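Local coordinates for DNA protection during starvation protein (Brevibacillus brevis, PDB 1N1Q) that probably oxidises ferrous iron with hydrogen peroxide, stores it as ferric mineral inside a hollow dodecamer and condenses and protects DNA during starvation, at residues Y24-L27 with H28-W32; L60-R63 with V64-I67; E124-A127 with D128-A132. All blocks are in the same frame, centred on the assembly; numbering follows the deposited sequence.

Overall arrangement
All three are short i to i+4 contacts along helices of one ferritin-like four-helix bundle. Interaction 1, on helix 4-33, is the buried one: every touching residue is enclosed, and aromatic packing and a histidine ligand of iron dominate it. Interaction 2, near the end of helix 39-66, is partly buried and supplies a carboxylate to the same kind of di-iron site, from the other side of a subunit interface; the two centres lie about 25 Å apart. Interaction 3, at the start of helix 124-148, is partly buried, with acidic residues outward. It touches interaction 2, where Arg63 probably hydrogen-bonds to Thr126 and packs on Met129, but no other chain of the assembly.

Interaction 1: residues Y24-L27 with H28-W32; sequences YVKL and HNFHW. With FEO (mu-oxo-diiron), chain F.
The imidazole of His28 presents its edge to the face of the Tyr24 phenol ring one helical turn earlier. Their centroids are 4.6 Å apart and the planes meet at 68°, which defines a T-shaped (edge-to-face) pair. Tyr24 reaches this place because CG stands anti to the backbone N (chi1 177°), carrying the ring alongside the next turn; its hydroxyl is hydrogen-bonded to Ser54 of the second subunit. On another face of the helix, Lys26 and Phe30 form a second i to i+4 pair, lying side by side and pointing the same way, with Lys26 CE 4.0 Å from Phe30 CZ. The carbonyl oxygen of Lys26 sits over one face of the Phe30 ring, displaced toward the rim, while also accepting the bond from Phe30 N at 3.1 Å. The extended lysine chain ends at a salt bridge with Asp103.

His31 serves the metal. Its NE2 binds FE1 of the mu-oxo-diiron group at 2.2 Å, and its other nitrogen, ND1, is hydrogen-bonded to His43 O, which should help fix the ring's rotation. Asp58 and Glu62 of the second subunit bind the same iron, as expected of a Dps ferroxidase centre shared across a twofold interface. On helix 4-33, Leu27 and His31 pack against helix 39-66, whereas Lys26 and Phe30 face helix 93-120.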
loop_
_atom_site.group_PDB
_atom_site.type_symbol
_atom_site.label_atom_id
_atom_site.label_comp_id
_atom_site.label_asym_id
_atom_site.label_seq_id
_atom_site.Cartn_x
_atom_site.Cartn_y
_atom_site.Cartn_z
ATOM N N TYR A 24 -4.927 2.868 -25.068
ATOM C CA TYR A 24 -4.089 2.706 -23.885
ATOM C C TYR A 24 -3.129 1.546 -24.128
ATOM O O TYR A 24 -1.942 1.624 -23.808
ATOM C CB TYR A 24 -4.949 2.419 -22.651
ATOM C CG TYR A 24 -4.143 2.171 -21.390
ATOM C CD1 TYR A 24 -3.523 3.224 -20.707
ATOM C CD2 TYR A 24 -4.001 0.884 -20.880
ATOM C CE1 TYR A 24 -2.784 2.993 -19.545
ATOM C CE2 TYR A 24 -3.264 0.643 -19.724
ATOM C CZ TYR A 24 -2.663 1.699 -19.060
ATOM O OH TYR A 24 -1.951 1.457 -17.905
ATOM N N VAL A 25 -3.646 0.468 -24.706
ATOM C CA VAL A 25 -2.809 -0.696 -24.980
ATOM C C VAL A 25 -1.976 -0.531 -26.249
ATOM O O VAL A 25 -0.847 -1.012 -26.325
ATOM C CB VAL A 25 -3.666 -1.979 -25.068
ATOM C CG1 VAL A 25 -2.867 -3.126 -25.707
ATOM C CG2 VAL A 25 -4.109 -2.387 -23.679
ATOM N N LYS A 26 -2.517 0.175 -27.234
ATOM C CA LYS A 26 -1.798 0.390 -28.485
ATOM C C LYS A 26 -0.557 1.247 -28.241
ATOM O O LYS A 26 0.520 0.976 -28.779
ATOM C CB LYS A 26 -2.714 1.066 -29.509
ATOM C CG LYS A 26 -2.177 1.053 -30.946
ATOM C CD LYS A 26 -3.213 1.631 -31.919
ATOM C CE LYS A 26 -2.786 1.483 -33.375
ATOM N NZ LYS A 26 -3.858 1.965 -34.301
ATOM N N LEU A 27 -0.713 2.278 -27.419
ATOM C CA LEU A 27 0.391 3.167 -27.093
ATOM C C LEU A 27 1.448 2.432 -26.265
ATOM O O LEU A 27 2.645 2.721 -26.364
ATOM C CB LEU A 27 -0.140 4.393 -26.357
ATOM C CG LEU A 27 -0.992 5.277 -27.280
ATOM C CD1 LEU A 27 -1.783 6.286 -26.468
ATOM C CD2 LEU A 27 -0.078 5.987 -28.291
ATOM N N HIS A 28 1.003 1.478 -25.453
ATOM C CA HIS A 28 1.920 0.660 -24.657
ATOM C C HIS A 28 2.693 -0.200 -25.646
ATOM O O HIS A 28 3.895 -0.406 -25.505
ATOM C CB HIS A 28 1.141 -0.249 -23.691
ATOM C CG HIS A 28 0.959 0.338 -22.325
ATOM N ND1 HIS A 28 1.933 0.275 -21.350
ATOM C CD2 HIS A 28 -0.082 1.004 -21.771
ATOM C CE1 HIS A 28 1.498 0.872 -20.255
ATOM N NE2 HIS A 28 0.278 1.322 -20.483
ATOM N N ASN A 29 1.987 -0.687 -26.660
ATOM C CA ASN A 29 2.597 -1.527 -27.690
ATOM C C ASN A 29 3.766 -0.790 -28.331
ATOM O O ASN A 29 4.862 -1.326 -28.446
ATOM C CB ASN A 29 1.565 -1.891 -28.763
ATOM C CG ASN A 29 2.098 -2.885 -29.779
ATOM O OD1 ASN A 29 3.110 -2.638 -30.435
ATOM N ND2 ASN A 29 1.413 -4.019 -29.918
ATOM N N PHE A 30 3.525 0.450 -28.735
ATOM C CA PHE A 30 4.554 1.267 -29.358
ATOM C C PHE A 30 5.657 1.628 -28.354
ATOM O O PHE A 30 6.849 1.661 -28.694
ATOM C CB PHE A 30 3.915 2.529 -29.949
ATOM C CG PHE A 30 2.964 2.251 -31.089
ATOM C CD1 PHE A 30 2.165 3.262 -31.619
ATOM C CD2 PHE A 30 2.875 0.975 -31.644
ATOM C CE1 PHE A 30 1.293 3.009 -32.682
ATOM C CE2 PHE A 30 2.009 0.711 -32.706
ATOM C CZ PHE A 30 1.216 1.731 -33.228
ATOM N N HIS A 31 5.249 1.885 -27.115
ATOM C CA HIS A 31 6.173 2.223 -26.031
ATOM C C HIS A 31 7.178 1.084 -25.866
ATOM O O HIS A 31 8.380 1.305 -25.705
ATOM C CB HIS A 31 5.359 2.400 -24.747
ATOM C CG HIS A 31 6.178 2.588 -23.504
ATOM N ND1 HIS A 31 6.826 3.767 -23.202
ATOM C CD2 HIS A 31 6.394 1.762 -22.453
ATOM C CE1 HIS A 31 7.400 3.662 -22.017
ATOM N NE2 HIS A 31 7.153 2.454 -21.541
ATOM N N TRP A 32 6.664 -0.140 -25.937
ATOM C CA TRP A 32 7.473 -1.340 -25.774
ATOM C C TRP A 32 8.296 -1.772 -26.987
ATOM O O TRP A 32 9.472 -2.086 -26.870
ATOM C CB TRP A 32 6.587 -2.529 -25.383
ATOM C CG TRP A 32 5.852 -2.366 -24.088
ATOM C CD1 TRP A 32 6.309 -1.741 -22.963
ATOM C CD2 TRP A 32 4.549 -2.873 -23.766
ATOM N NE1 TRP A 32 5.376 -1.824 -21.961
ATOM C CE2 TRP A 32 4.284 -2.515 -22.425
ATOM C CE3 TRP A 32 3.580 -3.595 -24.480
ATOM C CZ2 TRP A 32 3.087 -2.855 -21.776
ATOM C CZ3 TRP A 32 2.387 -3.933 -23.838
ATOM C CH2 TRP A 32 2.153 -3.561 -22.497
HETATM FE FE1 FEO F . 7.523 1.454 -19.637
HETATM FE FE2 FEO F . 10.316 2.615 -18.272
HETATM O O FEO F . 8.350 2.969 -18.705
HETATM O O HOH W 1 11.617 1.494 -19.581
#

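Interaction 2: residues L60-R63 with V64-I67; sequences LAER and VLSI. With FEO (mu-oxo-diiron), chain E.
Part of the intersubunit ferroxidase centre lies on this stretch of helix 39-66, close to where the helix ends at Ser66. Glu62 supplies the ligand: OE2 is 2.1 Å from FE1 of the mu-oxo-diiron group, carried there by a side chain extended beyond CG (chi2 178°). Asp58 of the same chain and His31 of the second subunit complete the protein ligands seen at that iron. The backbone oxygen of Glu62 is gripped twice, by Ser66 N at 2.9 Å and by Ser66 OG at 2.8 Å. These two donors approach from opposite faces of the carbonyl plane.

One position on, Arg63 crosses Ile67 at about a right angle. The methyl Ile67 CG2 lies over one face of the guanidinium, 3.6 Å from Arg63 NH2, while Ser66 CB sits 3.9 Å from Arg63 NH1. The chemistry thus divides: the carboxylate of Glu62 serves as an iron ligand through OE2, whereas the guanidinium of Arg63, covered on one face by Ile67 CG2, ties the end of helix 39-66 to Asp123 by a salt bridge from NH2 and to Thr126 OG1, on the first turn of helix 124-148, by a hydrogen bond from NE.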
loop_
_atom_site.group_PDB
_atom_site.type_symbol
_atom_site.label_atom_id
_atom_site.label_comp_id
_atom_site.label_asym_id
_atom_site.label_seq_id
_atom_site.Cartn_x
_atom_site.Cartn_y
_atom_site.Cartn_z
ATOM N N LEU A 60 -14.000 10.274 -19.453
ATOM C CA LEU A 60 -15.080 9.942 -20.382
ATOM C C LEU A 60 -16.112 9.024 -19.724
ATOM O O LEU A 60 -17.314 9.294 -19.764
ATOM C CB LEU A 60 -14.510 9.278 -21.647
ATOM C CG LEU A 60 -13.740 10.210 -22.597
ATOM C CD1 LEU A 60 -13.032 9.398 -23.668
ATOM C CD2 LEU A 60 -14.708 11.208 -23.219
ATOM N N ALA A 61 -15.643 7.943 -19.110
ATOM C CA ALA A 61 -16.542 7.001 -18.454
ATOM C C ALA A 61 -17.335 7.664 -17.329
ATOM O O ALA A 61 -18.525 7.416 -17.155
ATOM C CB ALA A 61 -15.750 5.828 -17.907
ATOM N N GLU A 62 -16.675 8.514 -16.557
ATOM C CA GLU A 62 -17.365 9.179 -15.466
ATOM C C GLU A 62 -18.347 10.239 -15.934
ATOM O O GLU A 62 -19.317 10.530 -15.235
ATOM C CB GLU A 62 -16.349 9.728 -14.459
ATOM C CG GLU A 62 -15.754 8.581 -13.657
ATOM C CD GLU A 62 -14.698 8.989 -12.663
ATOM O OE1 GLU A 62 -14.285 10.166 -12.655
ATOM O OE2 GLU A 62 -14.272 8.108 -11.890
ATOM N N ARG A 63 -18.115 10.789 -17.121
ATOM C CA ARG A 63 -19.046 11.764 -17.672
ATOM C C ARG A 63 -20.291 10.962 -18.073
ATOM O O ARG A 63 -21.423 11.426 -17.911
ATOM C CB ARG A 63 -18.435 12.485 -18.885
ATOM C CG ARG A 63 -19.351 13.529 -19.521
ATOM C CD ARG A 63 -19.780 14.593 -18.510
ATOM N NE ARG A 63 -20.903 15.388 -19.002
ATOM C CZ ARG A 63 -21.701 16.111 -18.226
ATOM N NH1 ARG A 63 -21.501 16.152 -16.916
ATOM N NH2 ARG A 63 -22.719 16.769 -18.759
ATOM N N VAL A 64 -20.082 9.750 -18.589
ATOM C CA VAL A 64 -21.201 8.886 -18.972
ATOM C C VAL A 64 -22.070 8.656 -17.737
ATOM O O VAL A 64 -23.291 8.793 -17.781
ATOM C CB VAL A 64 -20.713 7.508 -19.494
ATOM C CG1 VAL A 64 -21.886 6.524 -19.561
ATOM C CG2 VAL A 64 -20.078 7.662 -20.872
ATOM N N LEU A 65 -21.425 8.306 -16.633
ATOM C CA LEU A 65 -22.134 8.070 -15.383
ATOM C C LEU A 65 -22.864 9.333 -14.916
ATOM O O LEU A 65 -23.989 9.264 -14.430
ATOM C CB LEU A 65 -21.148 7.626 -14.298
ATOM C CG LEU A 65 -20.500 6.244 -14.453
ATOM C CD1 LEU A 65 -19.252 6.154 -13.589
ATOM C CD2 LEU A 65 -21.505 5.171 -14.065
ATOM N N SER A 66 -22.211 10.483 -15.073
ATOM C CA SER A 66 -22.776 11.759 -14.666
ATOM C C SER A 66 -24.031 12.149 -15.437
ATOM O O SER A 66 -24.811 12.972 -14.956
ATOM C CB SER A 66 -21.726 12.863 -14.801
ATOM O OG SER A 66 -20.663 12.643 -13.890
ATOM N N ILE A 67 -24.234 11.573 -16.620
ATOM C CA ILE A 67 -25.434 11.894 -17.380
ATOM C C ILE A 67 -26.440 10.742 -17.360
ATOM O O ILE A 67 -27.406 10.743 -18.114
ATOM C CB ILE A 67 -25.110 12.267 -18.850
ATOM C CG1 ILE A 67 -24.380 11.112 -19.542
ATOM C CG2 ILE A 67 -24.308 13.563 -18.889
ATOM C CD1 ILE A 67 -24.388 11.230 -21.071
HETATM FE FE1 FEO E . -12.278 7.792 -11.424
HETATM FE FE2 FEO E . -12.452 10.557 -9.555
HETATM O O FEO E . -11.483 8.936 -10.134
HETATM O O HOH W 2 -13.188 9.830 -7.626
#

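Interaction 3: residues E124-A127 with D128-A132; sequences EATA and DMLDA
This is a local i to i+4 contact within the first turns of helix 124-148, the last helix of the chain, and four consecutive backbone bonds define it. They run from Asp128 N to Glu124 O, Met129 N to Ala125 O, Leu130 N to Thr126 O and Asp131 N to Ala127 O. The bond at Thr126 is the straightest of the set, with an N-H...O angle of 166° and a length of 3.0 Å from Leu130 N to Thr126 O.

Thr126 and Leu130 carry the side-chain part. They lie side by side and point the same way, the methyl Thr126 CG2 standing 3.9 Å from Leu130 CD1. In the four-helix bundle of this ferritin-like fold, the Thr126-Leu130 face is the inward one. Both residues touch Leu13 on helix 4-33, and Leu130 also packs on Leu111 and Ala114 of helix 93-120.

The threonine torsion (chi1 -71°) sorts its two branches: CG2 is anti to the backbone N and meets the leucine, while OG1 lies beside that N and is hydrogen-bonded to Asp123. Leu130 CG also rests 3.2 Å from Thr126 O, so the leucine packs on the backbone of the preceding turn as well as on the methyl. Met129 faces helix 39-66, where it meets Thr59, Leu60 and Arg63, and its side chain is about 11 Å from a bound mu-oxo-diiron group. Glu124 and Asp128 belong to the exposed face, and the partly exposed Asp131 makes a long, weak ion pair with Arg115.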
loop_
_atom_site.group_PDB
_atom_site.type_symbol
_atom_site.label_atom_id
_atom_site.label_comp_id
_atom_site.label_asym_id
_atom_site.label_seq_id
_atom_site.Cartn_x
_atom_site.Cartn_y
_atom_site.Cartn_z
ATOM N N GLU A 124 -23.866 20.744 -23.106
ATOM C CA GLU A 124 -22.657 21.530 -23.306
ATOM C C GLU A 124 -21.467 21.022 -22.501
ATOM O O GLU A 124 -20.325 21.104 -22.958
ATOM C CB GLU A 124 -22.923 22.981 -22.928
ATOM C CG GLU A 124 -22.556 24.000 -23.991
ATOM C CD GLU A 124 -23.465 23.935 -25.206
ATOM O OE1 GLU A 124 -24.676 23.658 -25.031
ATOM O OE2 GLU A 124 -22.971 24.178 -26.331
ATOM N N ALA A 125 -21.731 20.504 -21.305
ATOM C CA ALA A 125 -20.662 19.982 -20.451
ATOM C C ALA A 125 -19.954 18.841 -21.166
ATOM O O ALA A 125 -18.722 18.731 -21.120
ATOM C CB ALA A 125 -21.235 19.495 -19.127
ATOM N N THR A 126 -20.728 17.984 -21.826
ATOM C CA THR A 126 -20.132 16.871 -22.548
ATOM C C THR A 126 -19.336 17.402 -23.740
ATOM O O THR A 126 -18.207 16.970 -23.984
ATOM C CB THR A 126 -21.202 15.891 -23.048
ATOM O OG1 THR A 126 -21.756 15.188 -21.928
ATOM C CG2 THR A 126 -20.602 14.898 -24.042
ATOM N N ALA A 127 -19.927 18.342 -24.472
ATOM C CA ALA A 127 -19.264 18.929 -25.625
ATOM C C ALA A 127 -17.930 19.543 -25.215
ATOM O O ALA A 127 -16.921 19.369 -25.907
ATOM C CB ALA A 127 -20.154 19.997 -26.268
ATOM N N ASP A 128 -17.927 20.256 -24.091
ATOM C CA ASP A 128 -16.714 20.900 -23.610
ATOM C C ASP A 128 -15.599 19.906 -23.286
ATOM O O ASP A 128 -14.438 20.139 -23.630
ATOM C CB ASP A 128 -17.023 21.746 -22.376
ATOM C CG ASP A 128 -15.848 22.621 -21.967
ATOM O OD1 ASP A 128 -15.499 23.536 -22.735
ATOM O OD2 ASP A 128 -15.271 22.377 -20.888
ATOM N N MET A 129 -15.941 18.802 -22.627
ATOM C CA MET A 129 -14.937 17.798 -22.284
ATOM C C MET A 129 -14.347 17.204 -23.561
ATOM O O MET A 129 -13.140 16.982 -23.668
ATOM C CB MET A 129 -15.553 16.669 -21.449
ATOM C CG MET A 129 -15.572 15.340 -22.166
ATOM S SD MET A 129 -15.864 13.981 -21.057
ATOM C CE MET A 129 -14.378 13.946 -20.177
ATOM N N LEU A 130 -15.215 16.919 -24.525
ATOM C CA LEU A 130 -14.766 16.344 -25.788
ATOM C C LEU A 130 -13.859 17.337 -26.508
ATOM O O LEU A 130 -12.881 16.950 -27.145
ATOM C CB LEU A 130 -15.965 16.006 -26.678
ATOM C CG LEU A 130 -16.919 14.938 -26.128
ATOM C CD1 LEU A 130 -18.110 14.786 -27.061
ATOM C CD2 LEU A 130 -16.177 13.617 -25.977
ATOM N N ASP A 131 -14.195 18.620 -26.398
ATOM C CA ASP A 131 -13.420 19.680 -27.034
ATOM C C ASP A 131 -12.001 19.722 -26.456
ATOM O O ASP A 131 -11.027 19.871 -27.200
ATOM C CB ASP A 131 -14.135 21.022 -26.831
ATOM C CG ASP A 131 -13.621 22.125 -27.758
ATOM O OD1 ASP A 131 -13.150 21.814 -28.869
ATOM O OD2 ASP A 131 -13.724 23.306 -27.372
ATOM N N ALA A 132 -11.886 19.578 -25.137
ATOM C CA ALA A 132 -10.578 19.583 -24.487
ATOM C C ALA A 132 -9.700 18.441 -25.006
ATOM O O ALA A 132 -8.504 18.625 -25.218
ATOM C CB ALA A 132 -10.736 19.488 -22.961
#